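Local structure of orotidine 5'-phosphate decarboxylase (Pyrococcus horikoshii, 2CZD) at residues V184-A187 against I188-A191; I17-S20 against V21-Y24; R123-E126 against V127-I131. The protein probably catalyses, as a homodimer, the decarboxylation of orotidine 5'-monophosphate to uridine 5'-monophosphate, the last step of de novo UMP synthesis. All blocks are in the same frame, centred on the assembly; numbering follows the deposited sequence.

Interaction 1. Residues V184-A187 against I188-A191; sequences VGRA and IYNA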
loop_
_atom_site.group_PDB
_atom_site.type_symbol
_atom_site.label_atom_id
_atom_site.label_comp_id
_atom_site.label_asym_id
_atom_site.label_seq_id
_atom_site.Cartn_x
_atom_site.Cartn_y
_atom_site.Cartn_z
ATOM N N VAL B 184 -16.944 11.439 3.193
ATOM C CA VAL B 184 -17.956 10.889 4.086
ATOM C C VAL B 184 -18.122 9.389 3.875
ATOM O O VAL B 184 -18.151 8.941 2.741
ATOM C CB VAL B 184 -19.303 11.574 3.807
ATOM C CG1 VAL B 184 -20.376 11.066 4.801
ATOM C CG2 VAL B 184 -19.144 13.077 3.934
ATOM N N GLY B 185 -18.252 8.627 4.960
ATOM C CA GLY B 185 -18.435 7.189 4.840
ATOM C C GLY B 185 -19.757 6.675 5.401
ATOM O O GLY B 185 -20.821 6.877 4.802
ATOM N N ARG B 186 -19.676 6.002 6.546
ATOM C CA ARG B 186 -20.844 5.415 7.210
ATOM C C ARG B 186 -22.049 6.333 7.340
ATOM O O ARG B 186 -23.187 5.860 7.273
ATOM C CB ARG B 186 -20.468 4.942 8.619
ATOM C CG ARG B 186 -19.502 3.788 8.665
ATOM C CD ARG B 186 -19.118 3.434 10.104
ATOM N NE ARG B 186 -18.139 2.350 10.117
ATOM C CZ ARG B 186 -18.444 1.061 9.979
ATOM N NH1 ARG B 186 -17.479 0.149 9.987
ATOM N NH2 ARG B 186 -19.713 0.679 9.863
ATOM N N ALA B 187 -21.811 7.626 7.537
ATOM C CA ALA B 187 -22.914 8.567 7.709
ATOM C C ALA B 187 -23.858 8.485 6.527
ATOM O O ALA B 187 -25.059 8.750 6.660
ATOM C CB ALA B 187 -22.393 9.978 7.887
ATOM N N ILE B 188 -23.320 8.113 5.370
ATOM C CA ILE B 188 -24.144 7.955 4.191
ATOM C C ILE B 188 -24.442 6.494 3.855
ATOM O O ILE B 188 -25.612 6.106 3.784
ATOM C CB ILE B 188 -23.483 8.611 2.955
ATOM C CG1 ILE B 188 -23.524 10.128 3.103
ATOM C CG2 ILE B 188 -24.239 8.255 1.691
ATOM C CD1 ILE B 188 -22.697 10.873 2.017
ATOM N N TYR B 189 -23.415 5.662 3.672
ATOM C CA TYR B 189 -23.723 4.297 3.248
ATOM C C TYR B 189 -24.476 3.398 4.205
ATOM O O TYR B 189 -25.115 2.445 3.757
ATOM C CB TYR B 189 -22.477 3.558 2.714
ATOM C CG TYR B 189 -21.357 3.285 3.695
ATOM C CD1 TYR B 189 -20.147 3.982 3.614
ATOM C CD2 TYR B 189 -21.465 2.262 4.646
ATOM C CE1 TYR B 189 -19.079 3.669 4.440
ATOM C CE2 TYR B 189 -20.407 1.941 5.472
ATOM C CZ TYR B 189 -19.214 2.649 5.366
ATOM O OH TYR B 189 -18.156 2.356 6.196
ATOM N N ASN B 190 -24.408 3.687 5.502
ATOM C CA ASN B 190 -25.128 2.883 6.489
ATOM C C ASN B 190 -26.361 3.622 7.019
ATOM O O ASN B 190 -26.979 3.197 7.996
ATOM C CB ASN B 190 -24.196 2.489 7.644
ATOM C CG ASN B 190 -23.428 1.200 7.368
ATOM O OD1 ASN B 190 -22.536 0.821 8.132
ATOM N ND2 ASN B 190 -23.774 0.517 6.276
ATOM N N ALA B 191 -26.731 4.724 6.371
ATOM C CA ALA B 191 -27.907 5.485 6.803
ATOM C C ALA B 191 -29.181 4.745 6.411
ATOM O O ALA B 191 -29.180 3.930 5.497
ATOM C CB ALA B 191 -27.912 6.885 6.162
HETATM O O HOH W 1 -22.129 2.169 10.916
#

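Interaction 2. Residues I17-S20 against V21-Y24; sequences IAKS and VKDY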
loop_
_atom_site.group_PDB
_atom_site.type_symbol
_atom_site.label_atom_id
_atom_site.label_comp_id
_atom_site.label_asym_id
_atom_site.label_seq_id
_atom_site.Cartn_x
_atom_site.Cartn_y
_atom_site.Cartn_z
ATOM N N ILE B 17 -26.059 1.463 -3.647
ATOM C CA ILE B 17 -25.937 2.659 -2.818
ATOM C C ILE B 17 -25.328 3.812 -3.615
ATOM O O ILE B 17 -25.815 4.940 -3.560
ATOM C CB ILE B 17 -25.087 2.367 -1.554
ATOM C CG1 ILE B 17 -25.851 1.409 -0.635
ATOM C CG2 ILE B 17 -24.762 3.653 -0.815
ATOM C CD1 ILE B 17 -25.056 0.937 0.564
ATOM N N ALA B 18 -24.272 3.537 -4.377
ATOM C CA ALA B 18 -23.648 4.597 -5.159
ATOM C C ALA B 18 -24.625 5.205 -6.166
ATOM O O ALA B 18 -24.662 6.418 -6.352
ATOM C CB ALA B 18 -22.395 4.060 -5.879
ATOM N N LYS B 19 -25.420 4.360 -6.814
ATOM C CA LYS B 19 -26.379 4.852 -7.790
ATOM C C LYS B 19 -27.439 5.722 -7.126
ATOM O O LYS B 19 -27.877 6.729 -7.686
ATOM C CB LYS B 19 -27.055 3.673 -8.507
ATOM C CG LYS B 19 -27.800 4.084 -9.768
ATOM C CD LYS B 19 -29.103 4.828 -9.458
ATOM C CE LYS B 19 -29.411 5.863 -10.536
ATOM N NZ LYS B 19 -28.354 6.942 -10.549
ATOM N N SER B 20 -27.840 5.338 -5.923
ATOM C CA SER B 20 -28.873 6.080 -5.213
ATOM C C SER B 20 -28.434 7.460 -4.741
ATOM O O SER B 20 -29.237 8.390 -4.681
ATOM C CB SER B 20 -29.369 5.270 -4.014
ATOM O OG SER B 20 -30.425 5.948 -3.359
ATOM N N VAL B 21 -27.159 7.608 -4.403
ATOM C CA VAL B 21 -26.693 8.902 -3.914
ATOM C C VAL B 21 -25.961 9.749 -4.954
ATOM O O VAL B 21 -25.555 10.868 -4.666
ATOM C CB VAL B 21 -25.756 8.720 -2.696
ATOM C CG1 VAL B 21 -26.443 7.867 -1.613
ATOM C CG2 VAL B 21 -24.440 8.082 -3.148
ATOM N N LYS B 22 -25.819 9.218 -6.171
ATOM C CA LYS B 22 -25.113 9.924 -7.238
ATOM C C LYS B 22 -25.409 11.414 -7.354
ATOM O O LYS B 22 -24.499 12.216 -7.575
ATOM C CB LYS B 22 -25.406 9.261 -8.587
ATOM C CG LYS B 22 -24.779 9.999 -9.758
ATOM C CD LYS B 22 -25.052 9.279 -11.060
ATOM C CE LYS B 22 -24.501 10.068 -12.244
ATOM N NZ LYS B 22 -24.856 9.396 -13.530
ATOM N N ASP B 23 -26.679 11.793 -7.224
ATOM C CA ASP B 23 -27.063 13.195 -7.349
ATOM C C ASP B 23 -26.382 14.139 -6.363
ATOM O O ASP B 23 -26.204 15.329 -6.650
ATOM C CB ASP B 23 -28.589 13.340 -7.207
ATOM C CG ASP B 23 -29.350 12.777 -8.406
ATOM O OD1 ASP B 23 -30.595 12.733 -8.349
ATOM O OD2 ASP B 23 -28.718 12.381 -9.409
ATOM N N TYR B 24 -25.980 13.608 -5.213
ATOM C CA TYR B 24 -25.373 14.449 -4.202
ATOM C C TYR B 24 -23.907 14.230 -3.881
ATOM O O TYR B 24 -23.438 14.750 -2.878
ATOM C CB TYR B 24 -26.183 14.361 -2.905
ATOM C CG TYR B 24 -27.626 14.749 -3.101
ATOM C CD1 TYR B 24 -28.614 13.779 -3.210
ATOM C CD2 TYR B 24 -27.995 16.083 -3.220
ATOM C CE1 TYR B 24 -29.945 14.126 -3.434
ATOM C CE2 TYR B 24 -29.325 16.445 -3.449
ATOM C CZ TYR B 24 -30.292 15.459 -3.552
ATOM O OH TYR B 24 -31.613 15.807 -3.778
#

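Interaction 3. Residues R123-E126 against V127-I131; sequences RFIE and VANEI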
loop_
_atom_site.group_PDB
_atom_site.type_symbol
_atom_site.label_atom_id
_atom_site.label_comp_id
_atom_site.label_asym_id
_atom_site.label_seq_id
_atom_site.Cartn_x
_atom_site.Cartn_y
_atom_site.Cartn_z
ATOM N N ARG B 123 7.368 19.139 5.274
ATOM C CA ARG B 123 8.221 18.762 4.156
ATOM C C ARG B 123 7.421 18.066 3.062
ATOM O O ARG B 123 7.702 18.238 1.881
ATOM C CB ARG B 123 9.363 17.872 4.639
ATOM C CG ARG B 123 10.277 18.606 5.614
ATOM C CD ARG B 123 11.485 17.782 5.958
ATOM N NE ARG B 123 12.340 17.589 4.792
ATOM C CZ ARG B 123 13.209 16.595 4.672
ATOM N NH1 ARG B 123 13.329 15.714 5.647
ATOM N NH2 ARG B 123 13.954 16.493 3.579
ATOM N N PHE B 124 6.434 17.264 3.459
ATOM C CA PHE B 124 5.617 16.585 2.464
ATOM C C PHE B 124 4.783 17.604 1.684
ATOM O O PHE B 124 4.515 17.418 0.492
ATOM C CB PHE B 124 4.704 15.538 3.121
ATOM C CG PHE B 124 5.448 14.377 3.734
ATOM C CD1 PHE B 124 6.692 13.992 3.241
ATOM C CD2 PHE B 124 4.867 13.632 4.762
ATOM C CE1 PHE B 124 7.353 12.870 3.756
ATOM C CE2 PHE B 124 5.522 12.506 5.290
ATOM C CZ PHE B 124 6.760 12.130 4.783
ATOM N N ILE B 125 4.347 18.671 2.349
ATOM C CA ILE B 125 3.594 19.695 1.623
ATOM C C ILE B 125 4.513 20.349 0.566
ATOM O O ILE B 125 4.072 20.637 -0.548
ATOM C CB ILE B 125 3.034 20.759 2.582
ATOM C CG1 ILE B 125 1.907 20.146 3.414
ATOM C CG2 ILE B 125 2.502 21.963 1.791
ATOM C CD1 ILE B 125 1.513 21.032 4.583
ATOM N N GLU B 126 5.781 20.583 0.910
ATOM C CA GLU B 126 6.713 21.153 -0.055
ATOM C C GLU B 126 6.845 20.201 -1.240
ATOM O O GLU B 126 6.911 20.648 -2.383
ATOM C CB GLU B 126 8.091 21.375 0.582
ATOM C CG GLU B 126 8.065 22.373 1.728
ATOM C CD GLU B 126 9.399 22.493 2.432
ATOM O OE1 GLU B 126 10.133 21.484 2.502
ATOM O OE2 GLU B 126 9.705 23.600 2.935
ATOM N N VAL B 127 6.901 18.892 -0.995
ATOM C CA VAL B 127 6.996 17.962 -2.127
ATOM C C VAL B 127 5.723 18.058 -2.972
ATOM O O VAL B 127 5.790 18.083 -4.197
ATOM C CB VAL B 127 7.190 16.482 -1.675
ATOM C CG1 VAL B 127 7.256 15.577 -2.890
ATOM C CG2 VAL B 127 8.448 16.328 -0.827
ATOM N N ALA B 128 4.556 18.096 -2.329
ATOM C CA ALA B 128 3.308 18.234 -3.081
ATOM C C ALA B 128 3.322 19.556 -3.888
ATOM O O ALA B 128 2.842 19.613 -5.007
ATOM C CB ALA B 128 2.109 18.207 -2.127
ATOM N N ASN B 129 3.875 20.622 -3.321
ATOM C CA ASN B 129 3.915 21.877 -4.066
ATOM C C ASN B 129 4.765 21.745 -5.333
ATOM O O ASN B 129 4.473 22.373 -6.351
ATOM C CB ASN B 129 4.448 22.994 -3.174
ATOM C CG ASN B 129 3.440 23.429 -2.142
ATOM O OD1 ASN B 129 2.246 23.124 -2.260
ATOM N ND2 ASN B 129 3.903 24.158 -1.137
ATOM N N GLU B 130 5.804 20.917 -5.277
ATOM C CA GLU B 130 6.682 20.715 -6.423
ATOM C C GLU B 130 5.982 19.871 -7.477
ATOM O O GLU B 130 5.984 20.196 -8.671
ATOM C CB GLU B 130 7.960 19.970 -6.005
ATOM C CG GLU B 130 8.947 20.726 -5.124
ATOM C CD GLU B 130 10.192 19.883 -4.786
ATOM O OE1 GLU B 130 11.030 20.360 -3.994
ATOM O OE2 GLU B 130 10.339 18.745 -5.307
ATOM N N ILE B 131 5.366 18.782 -7.027
ATOM C CA ILE B 131 4.718 17.848 -7.934
ATOM C C ILE B 131 3.381 18.312 -8.501
ATOM O O ILE B 131 3.030 17.972 -9.633
ATOM C CB ILE B 131 4.567 16.472 -7.234
ATOM C CG1 ILE B 131 5.952 15.807 -7.148
ATOM C CG2 ILE B 131 3.590 15.568 -8.001
ATOM C CD1 ILE B 131 5.974 14.491 -6.412
#

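Interaction 1. Residues V184-A187 against I188-A191
At the C-terminal end of the last barrel strand, 181-184, the short helix 186-189 opens with R186 lying over the ring of Y189, in a turn that carries two substrate-binding residues, G185 and R186. G185 is the N-cap residue, and its O takes two backbone bonds, from I188 N at 2.8 Å and Y189 N at 3.1 Å, which arrive from opposite faces of the carbonyl plane. The Y189 ring folds back against this start: CG sits between the backbone N and the carbonyl carbon (chi1 65°), which brings one ring face against R186 CA, 3.7 Å from the centroid, in a CH-pi contact. R186 CG lies 3.2 Å from Y189 OH; the chain runs extended from CG to NE, and the guanidinium plane stands 50° from the ring plane with that hydroxyl over one face, toward its rim. A water bridges the polar ends, accepting from R186 NH2 and donating to N190 OD1. On another side of the turn V184 CG1 meets CD1 of the buried I188 at 3.6 Å, the two side chains crossing at about a right angle. I188 lies between strand 2-5 (I2, L4) and helix 194-205 (A198, I201), while Y189 rests on D7 and V8.

Interaction 2. Residues I17-S20 against V21-Y24
V21 turns its two methyl groups back over the carbonyl oxygens of the preceding helical turn, and K22 runs past the bent chain of K19. The V21 branches divide the work: CG2 lies between the backbone N and the carbonyl carbon and touches I17 O at 3.5 Å and A18 O at 3.6 Å, whereas CG1, anti to the carbonyl carbon (chi1 -54°), approaches I17 O at 3.6 Å. V21 N donates to I17 O at 3.1 Å, almost in line with the C=O bond, and bonds weakly to A18 O, a sharing of the N-H between the i-4 and i-3 carbonyls as the helix runs out.

The lysine side chains cross at a slant, the ammonium end of K19 against a methylene of K22. K22 is fully extended, while K19 bends at three successive torsions and brings NZ to 4.1 Å from K22 CD. The ammonium groups stay 5.2 Å apart, a like-charge pair not in contact. K22 NZ has a weak hydrogen bond to T50 O.

Past V21 the chain tightens into a 3-10 turn, with Y24 N bonded to V21 O at 2.8 Å. D23 forms a salt bridge with R195, and Y24 sets its ring edge-to-face with Y202, both on helix 194-205; V21 packs on P194 at the start of that helix. The arrangement is that of a helix C-terminus in a TIM barrel, where the helix of a beta-alpha-beta unit, here 11-21, passes through a short turn to the next parallel strand, 27-31.

Interaction 3. Residues R123-E126 against V127-I131
This is an i to i+4 contact within helix 121-131, the helix that links strands 101-105 and 135-137 in a beta-alpha-beta unit on the outside of the barrel, and I125 meets N129 along one of its flanks. Four successive backbone bonds hold the turn: V127 N to R123 O, A128 N to F124 O, N129 N to I125 O and E130 N to E126 O. The third is the shortest, at 2.8 Å.

The side chains of I125 and N129 lie side by side and point the same way, with I125 CG2 3.9 Å from N129 ND2. N129 keeps CG anti to the carbonyl carbon (chi1 -73°), which tucks its amide carbon 3.3 Å from I125 O. Both ends of that amide are used beyond the helix: OD1 accepts from K154 N and ND2 donates to R152 O, so the amide's rotation is fixed by two backbone groups of the loop before strand 158-161. V127 directs CG2 back along the helix to 3.4 Å from R123 O. On the outer side E130 runs its CG past E126 O at 3.4 Å before its carboxylate reaches a salt bridge with R90.

Nearer the start of the helix, F124 meets F87 of its own chain and turns edge-to-face with F116 of the second subunit, on which R123 and V127 also pack. The buried side faces M104 of strand 101-105, which touches V127, A128 and I131, while I131 also packs on V93 and M94 of helix 90-97.

In the fold
All three contacts are local and only partly buried, but they belong to different parts of the barrel. Interactions 1 and 2 lie on the same side of the chain's centre and touch, I188 CG2 packing on V21 CG1 at 4.0 Å, and both lean on helix 194-205. Interaction 3 is on the opposite side, about 32 and 34 Å from them between centres. It is a regular run of alpha-helix to the helix end and joins the dimer contact through aromatic packing. Interaction 1, by contrast, starts a helix and includes the substrate-binding G185 and R186; interaction 2 ends one, where V21 methyls pack on carbonyl oxygens and K19 NZ nears a K22 methylene.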